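PDB 4PXE: ureidoglycolate hydrolase from Arabidopsis thaliana, which hydrolyses (S)-ureidoglycolate to glyoxylate, ammonium and carbon dioxide, using two manganese ions per subunit, in the last step of purine breakdown without urea release. Local coordinates for residues E130-T135 with G199-F204; R150-S155 with L381-I386; E218-G223 with S368-I373; V225-A230 with P347-K352. One frame throughout, in Å; residues are numbered along the deposited sequence.

How the contacts relate
Contacts 1 and 2 touch, with centres about 10 Å apart: Phe134 packs on Leu152 and Met383, and Phe204 on Met383. Contact 2 also touches contact 4, about 14 Å away between centres, through Leu381 against Ala348 and Ile228. Contacts 3 and 4 share strand 222-239, and Met372 O lies 2.8 Å from Thr226 N, probably hydrogen-bonded. Contacts 1, 2 and 4 lie near the bound glyoxylate, which is about 11 Å from the side chain of Phe134 in contact 1, about 9 Å from that of Phe382 in contact 2 and about 8 Å from that of Ile228 in contact 4; in contact 3, Met372 is about 4 Å from substrate-binding Glu210 (side chains).

Contact 1: residues E130-T135 with G199-F204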
loop_
_atom_site.group_PDB
_atom_site.type_symbol
_atom_site.label_atom_id
_atom_site.label_comp_id
_atom_site.label_asym_id
_atom_site.label_seq_id
_atom_site.Cartn_x
_atom_site.Cartn_y
_atom_site.Cartn_z
ATOM N N GLU A 130 10.863 -0.843 40.295
ATOM C CA GLU A 130 10.301 0.110 39.346
ATOM C C GLU A 130 9.834 -0.564 38.063
ATOM O O GLU A 130 10.597 -1.297 37.429
ATOM C CB GLU A 130 11.296 1.236 39.045
ATOM C CG GLU A 130 10.694 2.397 38.262
ATOM C CD GLU A 130 11.546 3.661 38.329
ATOM O OE1 GLU A 130 12.765 3.579 38.080
ATOM O OE2 GLU A 130 10.988 4.734 38.641
ATOM N N ILE A 131 8.579 -0.308 37.707
ATOM C CA ILE A 131 7.990 -0.829 36.487
ATOM C C ILE A 131 8.158 0.195 35.378
ATOM O O ILE A 131 7.864 1.380 35.561
ATOM C CB ILE A 131 6.494 -1.108 36.665
ATOM C CG1 ILE A 131 6.270 -2.097 37.806
ATOM C CG2 ILE A 131 5.899 -1.642 35.355
ATOM C CD1 ILE A 131 4.819 -2.434 38.011
ATOM N N ILE A 132 8.622 -0.266 34.222
ATOM C CA ILE A 132 8.790 0.598 33.065
ATOM C C ILE A 132 7.825 0.189 31.964
ATOM O O ILE A 132 7.824 -0.964 31.518
ATOM C CB ILE A 132 10.224 0.535 32.498
ATOM C CG1 ILE A 132 11.261 0.864 33.576
ATOM C CG2 ILE A 132 10.362 1.490 31.324
ATOM C CD1 ILE A 132 12.688 0.662 33.124
ATOM N N LEU A 133 6.991 1.127 31.540
ATOM C CA LEU A 133 6.251 0.973 30.296
ATOM C C LEU A 133 7.050 1.706 29.240
ATOM O O LEU A 133 7.067 2.935 29.212
ATOM C CB LEU A 133 4.839 1.547 30.420
ATOM C CG LEU A 133 4.060 1.728 29.111
ATOM C CD1 LEU A 133 4.045 0.442 28.279
ATOM C CD2 LEU A 133 2.637 2.194 29.400
ATOM N N PHE A 134 7.750 0.962 28.390
ATOM C CA PHE A 134 8.534 1.594 27.335
ATOM C C PHE A 134 7.597 2.287 26.352
ATOM O O PHE A 134 6.500 1.798 26.079
ATOM C CB PHE A 134 9.425 0.558 26.658
ATOM C CG PHE A 134 10.458 -0.018 27.587
ATOM C CD1 PHE A 134 11.671 0.626 27.774
ATOM C CD2 PHE A 134 10.205 -1.177 28.304
ATOM C CE1 PHE A 134 12.619 0.117 28.648
ATOM C CE2 PHE A 134 11.158 -1.697 29.179
ATOM C CZ PHE A 134 12.363 -1.052 29.348
ATOM N N THR A 135 8.000 3.452 25.856
ATOM C CA THR A 135 7.078 4.277 25.096
ATOM C C THR A 135 6.609 3.605 23.800
ATOM O O THR A 135 5.488 3.820 23.349
ATOM C CB THR A 135 7.665 5.688 24.824
ATOM O OG1 THR A 135 6.598 6.588 24.507
ATOM C CG2 THR A 135 8.709 5.669 23.705
ATOM N N GLY A 199 24.388 1.624 35.140
ATOM C CA GLY A 199 24.314 1.144 36.509
ATOM C C GLY A 199 23.259 1.825 37.367
ATOM O O GLY A 199 23.232 1.631 38.582
ATOM N N SER A 200 22.380 2.613 36.754
ATOM C CA SER A 200 21.340 3.294 37.527
ATOM C C SER A 200 20.255 2.317 37.985
ATOM O O SER A 200 19.463 2.628 38.877
ATOM C CB SER A 200 20.732 4.453 36.745
ATOM O OG SER A 200 20.190 3.999 35.525
ATOM N N TYR A 201 20.227 1.137 37.372
ATOM C CA TYR A 201 19.404 0.041 37.872
ATOM C C TYR A 201 20.299 -1.120 38.292
ATOM O O TYR A 201 21.285 -1.420 37.622
ATOM C CB TYR A 201 18.436 -0.447 36.793
ATOM C CG TYR A 201 17.263 0.462 36.536
ATOM C CD1 TYR A 201 16.459 0.902 37.576
ATOM C CD2 TYR A 201 16.951 0.874 35.243
ATOM C CE1 TYR A 201 15.374 1.735 37.348
ATOM C CE2 TYR A 201 15.864 1.713 34.998
ATOM C CZ TYR A 201 15.079 2.139 36.053
ATOM O OH TYR A 201 13.997 2.964 35.812
ATOM N N PHE A 202 19.946 -1.776 39.397
ATOM C CA PHE A 202 20.642 -2.974 39.863
ATOM C C PHE A 202 20.498 -4.130 38.871
ATOM O O PHE A 202 21.455 -4.850 38.597
ATOM C CB PHE A 202 20.098 -3.373 41.245
ATOM C CG PHE A 202 20.819 -4.527 41.891
ATOM C CD1 PHE A 202 22.141 -4.401 42.301
ATOM C CD2 PHE A 202 20.159 -5.719 42.143
ATOM C CE1 PHE A 202 22.794 -5.456 42.918
ATOM C CE2 PHE A 202 20.809 -6.779 42.764
ATOM C CZ PHE A 202 22.131 -6.642 43.154
ATOM N N ALA A 203 19.289 -4.292 38.327
ATOM C CA ALA A 203 19.023 -5.288 37.297
ATOM C C ALA A 203 17.755 -4.870 36.584
ATOM O O ALA A 203 16.984 -4.065 37.112
ATOM C CB ALA A 203 18.843 -6.668 37.908
ATOM N N PHE A 204 17.564 -5.409 35.380
ATOM C CA PHE A 204 16.326 -5.245 34.615
ATOM C C PHE A 204 15.781 -6.609 34.192
ATOM O O PHE A 204 16.501 -7.412 33.605
ATOM C CB PHE A 204 16.538 -4.381 33.360
ATOM C CG PHE A 204 15.319 -4.324 32.488
ATOM C CD1 PHE A 204 14.283 -3.465 32.800
ATOM C CD2 PHE A 204 15.182 -5.166 31.395
ATOM C CE1 PHE A 204 13.131 -3.434 32.032
ATOM C CE2 PHE A 204 14.037 -5.138 30.627
ATOM C CZ PHE A 204 13.014 -4.272 30.950
#
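Glu130 and Tyr201 reach each other by different routes: Glu130 holds CG trans to its backbone N (chi1 -170°) and runs on extended, whereas Tyr201 swings its ring to the side opposite its own carbonyl carbon. The two side chains cross at about a right angle, carboxylate and ring planes 86° apart. Tyr201 OH donates to Glu130 OE1 at 2.7 Å, arriving 44° out of the carboxylate plane, and OE1 lies at the ring edge beside CE1. On the CE2 side, Ile132 CD1 comes in from the opposite direction to 3.8 Å from CE2. Arg66 offers the other carboxylate oxygen, OE2, a long, weak ion pair. A phenylalanine at Tyr201 would keep the ring but would probably leave the buried OE1 of Glu130 without this donor and the carboxylate freer to turn. Further along, Phe204 CZ approaches the edge of the Phe134 ring, 3.6 Å from CE2, and the two rings meet obliquely. One face of Phe134 rests on Ile132 CG2, while Met383 of helix 379-383 touches both phenylalanines. Strands 129-133 and 201-209 both run parallel to strand 86-91 and flank it, so these side chains meet across that middle strand. This is the parallel core of the M20 metallohydrolase fold, in which strand 86-91 leads to the manganese ligand His92 and strand 201-209 carries His208, a ligand of the same ion.

Contact 2: residues R150-S155 with L381-I386; sequences RLLAGS and LFMARI
Arg150 lies along one face of the Phe382 ring where the ends of helices 147-152 and 379-383 pack together, the first of them closed by a Schellman motif at Gly154. Its CG makes a CH-pi contact 3.7 Å from the ring centroid and only 4° off the normal. The chain stays extended from CG to NE (chi2 178°), which brings the guanidinium over the CZ end of the ring, with Phe382 CZ over one of its faces, 3.3 Å from Arg150 CZ. The two planes are inclined by 45°, so this is not a flat stack. Leu381 CG backs the opposite face of the phenyl ring. Beside this pair, Ala153 CB meets the carbonyl of Phe382, while Ile386 CG1 comes to 3.7 Å from Ala153 CA; deeper in, Leu152 CD1 faces Met383 SD at 4.3 Å. In the next shell, Ser145 O accepts from Arg150 NE and Asp345 forms a salt bridge with NH2, together fixing the rotation of the guanidinium. Asp345 probably also eases the proximity of Arg385, whose NH2 is 5.6 Å from Arg150 NH1. The guanidinium of Arg385 lies with one face against Phe382 CD1, and a water at its edge, in plane, accepts from Arg385 NH1 at 3.0 Å and donates to Ala153 O at 3.1 Å.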
loop_
_atom_site.group_PDB
_atom_site.type_symbol
_atom_site.label_atom_id
_atom_site.label_comp_id
_atom_site.label_asym_id
_atom_site.label_seq_id
_atom_site.Cartn_x
_atom_site.Cartn_y
_atom_site.Cartn_z
ATOM N N ARG A 150 16.206 2.296 23.377
ATOM C CA ARG A 150 17.426 2.748 22.705
ATOM C C ARG A 150 17.839 4.111 23.250
ATOM O O ARG A 150 19.035 4.395 23.391
ATOM C CB ARG A 150 17.236 2.843 21.193
ATOM C CG ARG A 150 17.185 1.517 20.450
ATOM C CD ARG A 150 16.933 1.808 18.960
ATOM N NE ARG A 150 16.656 0.622 18.153
ATOM C CZ ARG A 150 17.589 -0.136 17.592
ATOM N NH1 ARG A 150 18.883 0.152 17.759
ATOM N NH2 ARG A 150 17.234 -1.187 16.862
ATOM N N LEU A 151 16.851 4.951 23.551
ATOM C CA LEU A 151 17.122 6.249 24.173
ATOM C C LEU A 151 17.559 6.118 25.624
ATOM O O LEU A 151 18.503 6.780 26.049
ATOM C CB LEU A 151 15.916 7.182 24.065
ATOM C CG LEU A 151 15.646 7.764 22.676
ATOM C CD1 LEU A 151 14.345 8.542 22.674
ATOM C CD2 LEU A 151 16.801 8.652 22.208
ATOM N N LEU A 152 16.887 5.271 26.397
ATOM C CA LEU A 152 17.316 5.056 27.778
ATOM C C LEU A 152 18.766 4.580 27.811
ATOM O O LEU A 152 19.528 4.955 28.707
ATOM C CB LEU A 152 16.401 4.055 28.493
ATOM C CG LEU A 152 14.957 4.526 28.676
ATOM C CD1 LEU A 152 14.071 3.374 29.125
ATOM C CD2 LEU A 152 14.886 5.654 29.682
ATOM N N ALA A 153 19.153 3.779 26.825
ATOM C CA ALA A 153 20.513 3.261 26.735
ATOM C C ALA A 153 21.524 4.239 26.121
ATOM O O ALA A 153 22.676 3.874 25.887
ATOM C CB ALA A 153 20.526 1.927 25.991
ATOM N N GLY A 154 21.089 5.464 25.841
ATOM C CA GLY A 154 22.008 6.542 25.507
ATOM C C GLY A 154 22.413 6.728 24.052
ATOM O O GLY A 154 23.512 7.217 23.779
ATOM N N SER A 155 21.543 6.370 23.112
ATOM C CA SER A 155 21.872 6.553 21.700
ATOM C C SER A 155 21.766 8.020 21.290
ATOM O O SER A 155 20.673 8.535 21.073
ATOM C CB SER A 155 20.965 5.702 20.808
ATOM O OG SER A 155 21.253 5.946 19.440
ATOM N N LEU A 381 17.008 -6.082 25.132
ATOM C CA LEU A 381 18.222 -6.067 24.316
ATOM C C LEU A 381 19.027 -4.796 24.585
ATOM O O LEU A 381 20.262 -4.828 24.655
ATOM C CB LEU A 381 17.862 -6.162 22.827
ATOM C CG LEU A 381 19.023 -6.121 21.832
ATOM C CD1 LEU A 381 19.965 -7.273 22.079
ATOM C CD2 LEU A 381 18.484 -6.179 20.418
ATOM N N PHE A 382 18.324 -3.681 24.759
ATOM C CA PHE A 382 18.986 -2.394 24.980
ATOM C C PHE A 382 19.176 -2.048 26.455
ATOM O O PHE A 382 20.169 -1.402 26.829
ATOM C CB PHE A 382 18.275 -1.301 24.189
ATOM C CG PHE A 382 18.315 -1.563 22.720
ATOM C CD1 PHE A 382 19.458 -1.263 21.993
ATOM C CD2 PHE A 382 17.271 -2.215 22.083
ATOM C CE1 PHE A 382 19.535 -1.559 20.651
ATOM C CE2 PHE A 382 17.344 -2.520 20.741
ATOM C CZ PHE A 382 18.473 -2.193 20.022
ATOM N N MET A 383 18.255 -2.504 27.301
ATOM C CA MET A 383 18.426 -2.356 28.745
ATOM C C MET A 383 19.697 -3.051 29.220
ATOM O O MET A 383 20.305 -2.624 30.203
ATOM C CB MET A 383 17.196 -2.884 29.504
ATOM C CG MET A 383 15.940 -2.041 29.315
ATOM S SD MET A 383 16.154 -0.291 29.744
ATOM C CE MET A 383 16.228 -0.394 31.532
ATOM N N ALA A 384 20.096 -4.108 28.519
ATOM C CA ALA A 384 21.325 -4.846 28.825
ATOM C C ALA A 384 22.575 -3.969 28.738
ATOM O O ALA A 384 23.618 -4.299 29.311
ATOM C CB ALA A 384 21.469 -6.053 27.909
ATOM N N ARG A 385 22.473 -2.858 28.014
ATOM C CA ARG A 385 23.593 -1.929 27.904
ATOM C C ARG A 385 23.731 -1.035 29.141
ATOM O O ARG A 385 24.776 -0.407 29.347
ATOM C CB ARG A 385 23.433 -1.074 26.642
ATOM C CG ARG A 385 23.346 -1.888 25.377
ATOM C CD ARG A 385 23.253 -0.992 24.162
ATOM N NE ARG A 385 23.156 -1.778 22.943
ATOM C CZ ARG A 385 23.285 -1.265 21.724
ATOM N NH1 ARG A 385 23.511 0.035 21.579
ATOM N NH2 ARG A 385 23.195 -2.049 20.662
ATOM N N ILE A 386 22.679 -0.994 29.958
ATOM C CA ILE A 386 22.556 -0.092 31.104
ATOM C C ILE A 386 22.690 -0.857 32.419
ATOM O O ILE A 386 23.201 -0.335 33.414
ATOM C CB ILE A 386 21.168 0.612 31.101
ATOM C CG1 ILE A 386 21.067 1.586 29.936
ATOM C CG2 ILE A 386 20.916 1.362 32.411
ATOM C CD1 ILE A 386 22.187 2.615 29.931
HETATM O O HOH W 1 23.340 2.517 23.174
#

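Contact 3: residues E218-G223 with S368-I373; sequences EGLDIG and SHKMMI
Ser368 and Asp221 bind each other at the start of a parallel strand pairing, in which Ile222 lies beside His369 and Gly223 beside Lys370, joining strands 222-239 and 369-374. Ser368 N donates to Asp221 OD2 at 2.9 Å, on the anti side and 24° out of the carboxylate plane. The return bond runs from Asp221 N to Ser368 OG, 3.0 Å away; with chi1 at 61°, OG stands between the serine's backbone N and carbonyl carbon, where Asp221 N can reach it. Ser368 O is shared by two weak bonds, from Asp221 N and Ile222 N. Lys370 N then donates to Ile222 O at 3.2 Å, and His369 CA makes a bent CA-H...O contact with the same oxygen. The imidazole has its polar partner elsewhere, NE2 bonding to Thr363 OG1. A water hydrogen-bonds to Ser368 OG and donates to Gly219 O at 2.8 Å, where a Schellman motif ends helix 214-218. Nearer the surface, Lys370 NZ forms a salt bridge with Glu218, meeting OE1 at 3.0 Å on the syn side, 16° out of plane, with a weaker bond to OE2. The lysine's bent aliphatic chain passes over Leu220, whose CD1 is 3.7 Å from CD. A serine in place of Lys370 would probably leave the Glu218 carboxylate without its counter-charge and Leu220 CD1 less covered. On the same face of the sheet as Lys370, Met372 SD packs 3.7 Å from Gly223 CA.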
loop_
_atom_site.group_PDB
_atom_site.type_symbol
_atom_site.label_atom_id
_atom_site.label_comp_id
_atom_site.label_asym_id
_atom_site.label_seq_id
_atom_site.Cartn_x
_atom_site.Cartn_y
_atom_site.Cartn_z
ATOM N N GLU A 218 7.468 -28.986 25.093
ATOM C CA GLU A 218 8.228 -29.760 26.078
ATOM C C GLU A 218 7.501 -29.907 27.414
ATOM O O GLU A 218 7.983 -30.585 28.323
ATOM C CB GLU A 218 9.631 -29.172 26.249
ATOM C CG GLU A 218 10.393 -29.283 24.938
ATOM C CD GLU A 218 11.817 -28.782 24.970
ATOM O OE1 GLU A 218 12.334 -28.447 26.051
ATOM O OE2 GLU A 218 12.417 -28.732 23.869
ATOM N N GLY A 219 6.337 -29.273 27.536
ATOM C CA GLY A 219 5.551 -29.332 28.760
ATOM C C GLY A 219 6.136 -28.563 29.927
ATOM O O GLY A 219 5.930 -28.932 31.088
ATOM N N LEU A 220 6.833 -27.475 29.632
ATOM C CA LEU A 220 7.546 -26.718 30.661
ATOM C C LEU A 220 6.853 -25.401 30.970
ATOM O O LEU A 220 6.166 -24.838 30.116
ATOM C CB LEU A 220 8.989 -26.438 30.224
ATOM C CG LEU A 220 9.841 -27.664 29.909
ATOM C CD1 LEU A 220 11.158 -27.241 29.260
ATOM C CD2 LEU A 220 10.099 -28.456 31.191
ATOM N N ASP A 221 7.050 -24.899 32.188
ATOM C CA ASP A 221 6.354 -23.696 32.642
ATOM C C ASP A 221 7.051 -22.387 32.317
ATOM O O ASP A 221 6.390 -21.372 32.080
ATOM C CB ASP A 221 6.162 -23.743 34.165
ATOM C CG ASP A 221 5.356 -24.943 34.620
ATOM O OD1 ASP A 221 4.305 -25.222 34.011
ATOM O OD2 ASP A 221 5.785 -25.606 35.588
ATOM N N ILE A 222 8.380 -22.396 32.359
ATOM C CA ILE A 222 9.158 -21.163 32.357
ATOM C C ILE A 222 10.410 -21.295 31.510
ATOM O O ILE A 222 11.127 -22.286 31.600
ATOM C CB ILE A 222 9.607 -20.803 33.806
ATOM C CG1 ILE A 222 8.401 -20.500 34.698
ATOM C CG2 ILE A 222 10.586 -19.634 33.810
ATOM C CD1 ILE A 222 7.653 -19.224 34.333
ATOM N N GLY A 223 10.666 -20.302 30.668
ATOM C CA GLY A 223 11.943 -20.210 29.982
ATOM C C GLY A 223 12.831 -19.166 30.631
ATOM O O GLY A 223 12.414 -18.026 30.852
ATOM N N SER A 368 8.595 -25.982 36.380
ATOM C CA SER A 368 9.625 -26.532 35.514
ATOM C C SER A 368 10.161 -25.440 34.587
ATOM O O SER A 368 9.439 -24.501 34.225
ATOM C CB SER A 368 9.065 -27.688 34.697
ATOM O OG SER A 368 8.000 -27.238 33.871
ATOM N N HIS A 369 11.427 -25.558 34.201
ATOM C CA HIS A 369 12.050 -24.505 33.404
ATOM C C HIS A 369 13.219 -25.024 32.594
ATOM O O HIS A 369 13.757 -26.094 32.881
ATOM C CB HIS A 369 12.503 -23.356 34.300
ATOM C CG HIS A 369 13.281 -23.800 35.499
ATOM N ND1 HIS A 369 14.657 -23.802 35.534
ATOM C CD2 HIS A 369 12.870 -24.284 36.696
ATOM C CE1 HIS A 369 15.063 -24.251 36.710
ATOM N NE2 HIS A 369 13.997 -24.547 37.434
ATOM N N LYS A 370 13.580 -24.277 31.554
ATOM C CA LYS A 370 14.792 -24.570 30.808
ATOM C C LYS A 370 15.445 -23.272 30.378
ATOM O O LYS A 370 14.805 -22.223 30.365
ATOM C CB LYS A 370 14.495 -25.432 29.581
ATOM C CG LYS A 370 13.885 -24.651 28.425
ATOM C CD LYS A 370 13.657 -25.521 27.190
ATOM C CE LYS A 370 14.967 -26.010 26.597
ATOM N NZ LYS A 370 14.756 -26.822 25.371
ATOM N N MET A 371 16.728 -23.355 30.043
ATOM C CA MET A 371 17.469 -22.235 29.489
ATOM C C MET A 371 17.182 -22.155 28.004
ATOM O O MET A 371 17.171 -23.174 27.314
ATOM C CB MET A 371 18.968 -22.466 29.680
ATOM C CG MET A 371 19.390 -22.658 31.124
ATOM S SD MET A 371 19.151 -21.154 32.058
ATOM C CE MET A 371 19.723 -21.671 33.681
ATOM N N MET A 372 16.980 -20.947 27.496
ATOM C CA MET A 372 16.731 -20.809 26.062
ATOM C C MET A 372 17.060 -19.409 25.585
ATOM O O MET A 372 17.283 -18.508 26.393
ATOM C CB MET A 372 15.285 -21.196 25.721
ATOM C CG MET A 372 14.229 -20.360 26.426
ATOM S SD MET A 372 12.559 -21.071 26.418
ATOM C CE MET A 372 12.249 -21.186 24.665
ATOM N N ILE A 373 17.107 -19.230 24.269
ATOM C CA ILE A 373 17.396 -17.917 23.710
ATOM C C ILE A 373 16.121 -17.268 23.186
ATOM O O ILE A 373 15.123 -17.947 22.939
ATOM C CB ILE A 373 18.448 -17.979 22.579
ATOM C CG1 ILE A 373 17.844 -18.579 21.301
ATOM C CG2 ILE A 373 19.687 -18.739 23.053
ATOM C CD1 ILE A 373 18.449 -18.039 20.014
HETATM O O HOH W 2 5.412 -28.314 33.804
#

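Contact 4: residues V225-A230 with P347-K352; sequences VTAIAA and PALSDK
Ser350 meets two carbonyl groups of the other segment from above their planes: its OG stands 46° out of the plane of the Val225 carbonyl and its N 57° out of that of Thr226. The peptide carbonyls of Ile228 and Ala348 are instead approached in plane, each by the other residue's N-H. The hydroxyl bond is short, Ser350 OG to Val225 O measuring 2.7 Å; chi1 of -53° places OG opposite the serine's carbonyl carbon, turned to Val225. Ser350 N reaches Thr226 O at 2.9 Å. Ile228 N donates to Ala348 O, also at 2.9 Å, and Ala348 N returns a longer bond of 3.2 Å to Ile228 O. These make Ile228 and Ala348 an antiparallel hydrogen-bonded pair and Ala227 and Leu349 the adjoining non-hydrogen-bonded one, which adds the short strand 348-349 to strand 222-239 as that strand heads into the region involved in dimerization. Leu349 CD2 leans on Ala227 CB from the face those two residues share, whereas on the other face Ile228 and Ala348 both touch Leu381. Pro347 closes one end, its CD 3.6 Å from Ala230 CB. At the other end Asp351 caps helix 352-364 through Val354 N. There a water donates to Thr226 O and Ser350 O, both at 2.8 Å, and accepts from Lys352 NZ.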
loop_
_atom_site.group_PDB
_atom_site.type_symbol
_atom_site.label_atom_id
_atom_site.label_comp_id
_atom_site.label_asym_id
_atom_site.label_seq_id
_atom_site.Cartn_x
_atom_site.Cartn_y
_atom_site.Cartn_z
ATOM N N VAL A 225 15.745 -16.934 29.918
ATOM C CA VAL A 225 16.365 -16.496 28.669
ATOM C C VAL A 225 17.836 -16.146 28.876
ATOM O O VAL A 225 18.173 -15.354 29.755
ATOM C CB VAL A 225 15.613 -15.287 28.088
ATOM C CG1 VAL A 225 16.329 -14.733 26.849
ATOM C CG2 VAL A 225 14.183 -15.680 27.765
ATOM N N THR A 226 18.705 -16.720 28.052
ATOM C CA THR A 226 20.143 -16.530 28.237
ATOM C C THR A 226 20.779 -15.553 27.244
ATOM O O THR A 226 21.876 -15.049 27.472
ATOM C CB THR A 226 20.887 -17.868 28.135
ATOM O OG1 THR A 226 20.750 -18.387 26.811
ATOM C CG2 THR A 226 20.325 -18.884 29.138
ATOM N N ALA A 227 20.096 -15.292 26.136
ATOM C CA ALA A 227 20.625 -14.409 25.110
ATOM C C ALA A 227 19.487 -13.992 24.197
ATOM O O ALA A 227 18.451 -14.651 24.147
ATOM C CB ALA A 227 21.714 -15.120 24.302
ATOM N N ILE A 228 19.699 -12.896 23.482
ATOM C CA ILE A 228 18.735 -12.384 22.514
ATOM C C ILE A 228 19.442 -12.284 21.163
ATOM O O ILE A 228 20.533 -11.724 21.082
ATOM C CB ILE A 228 18.233 -10.986 22.930
ATOM C CG1 ILE A 228 17.511 -11.050 24.282
ATOM C CG2 ILE A 228 17.327 -10.392 21.830
ATOM C CD1 ILE A 228 17.146 -9.689 24.846
ATOM N N ALA A 229 18.821 -12.819 20.109
ATOM C CA ALA A 229 19.407 -12.817 18.767
ATOM C C ALA A 229 19.640 -11.408 18.222
ATOM O O ALA A 229 19.020 -10.438 18.671
ATOM C CB ALA A 229 18.542 -13.637 17.816
ATOM N N ALA A 230 20.556 -11.315 17.257
ATOM C CA ALA A 230 21.007 -10.043 16.702
ATOM C C ALA A 230 20.111 -9.573 15.555
ATOM O O ALA A 230 20.063 -10.213 14.504
ATOM C CB ALA A 230 22.429 -10.192 16.201
ATOM N N PRO A 347 23.852 -9.119 19.267
ATOM C CA PRO A 347 23.048 -9.871 20.236
ATOM C C PRO A 347 23.422 -9.438 21.647
ATOM O O PRO A 347 24.440 -8.766 21.834
ATOM C CB PRO A 347 23.480 -11.312 19.987
ATOM C CG PRO A 347 24.879 -11.202 19.480
ATOM C CD PRO A 347 24.950 -9.926 18.702
ATOM N N ALA A 348 22.604 -9.787 22.634
ATOM C CA ALA A 348 22.985 -9.550 24.026
ATOM C C ALA A 348 22.901 -10.824 24.844
ATOM O O ALA A 348 22.112 -11.717 24.551
ATOM C CB ALA A 348 22.136 -8.466 24.653
ATOM N N LEU A 349 23.733 -10.895 25.877
ATOM C CA LEU A 349 23.706 -12.003 26.823
ATOM C C LEU A 349 23.031 -11.561 28.117
ATOM O O LEU A 349 23.273 -10.460 28.610
ATOM C CB LEU A 349 25.135 -12.465 27.136
ATOM C CG LEU A 349 25.907 -13.206 26.043
ATOM C CD1 LEU A 349 27.365 -13.375 26.452
ATOM C CD2 LEU A 349 25.278 -14.555 25.772
ATOM N N SER A 350 22.177 -12.416 28.673
ATOM C CA SER A 350 21.614 -12.141 29.992
ATOM C C SER A 350 22.683 -12.262 31.071
ATOM O O SER A 350 23.630 -13.034 30.934
ATOM C CB SER A 350 20.485 -13.108 30.298
ATOM O OG SER A 350 19.543 -13.082 29.240
ATOM N N ASP A 351 22.514 -11.496 32.135
ATOM C CA ASP A 351 23.450 -11.511 33.257
ATOM C C ASP A 351 23.368 -12.850 33.989
ATOM O O ASP A 351 22.278 -13.374 34.245
ATOM C CB ASP A 351 23.142 -10.351 34.191
ATOM C CG ASP A 351 24.060 -10.310 35.386
ATOM O OD1 ASP A 351 23.763 -11.003 36.388
ATOM O OD2 ASP A 351 25.079 -9.590 35.316
ATOM N N LYS A 352 24.524 -13.411 34.321
ATOM C CA LYS A 352 24.567 -14.755 34.894
ATOM C C LYS A 352 23.958 -14.855 36.296
ATOM O O LYS A 352 23.396 -15.891 36.649
ATOM C CB LYS A 352 25.994 -15.298 34.886
ATOM C CG LYS A 352 26.610 -15.365 33.489
ATOM C CD LYS A 352 25.752 -16.171 32.519
ATOM C CE LYS A 352 26.458 -16.351 31.184
ATOM N NZ LYS A 352 25.610 -17.122 30.230
HETATM O O HOH W 3 23.806 -15.349 29.442
#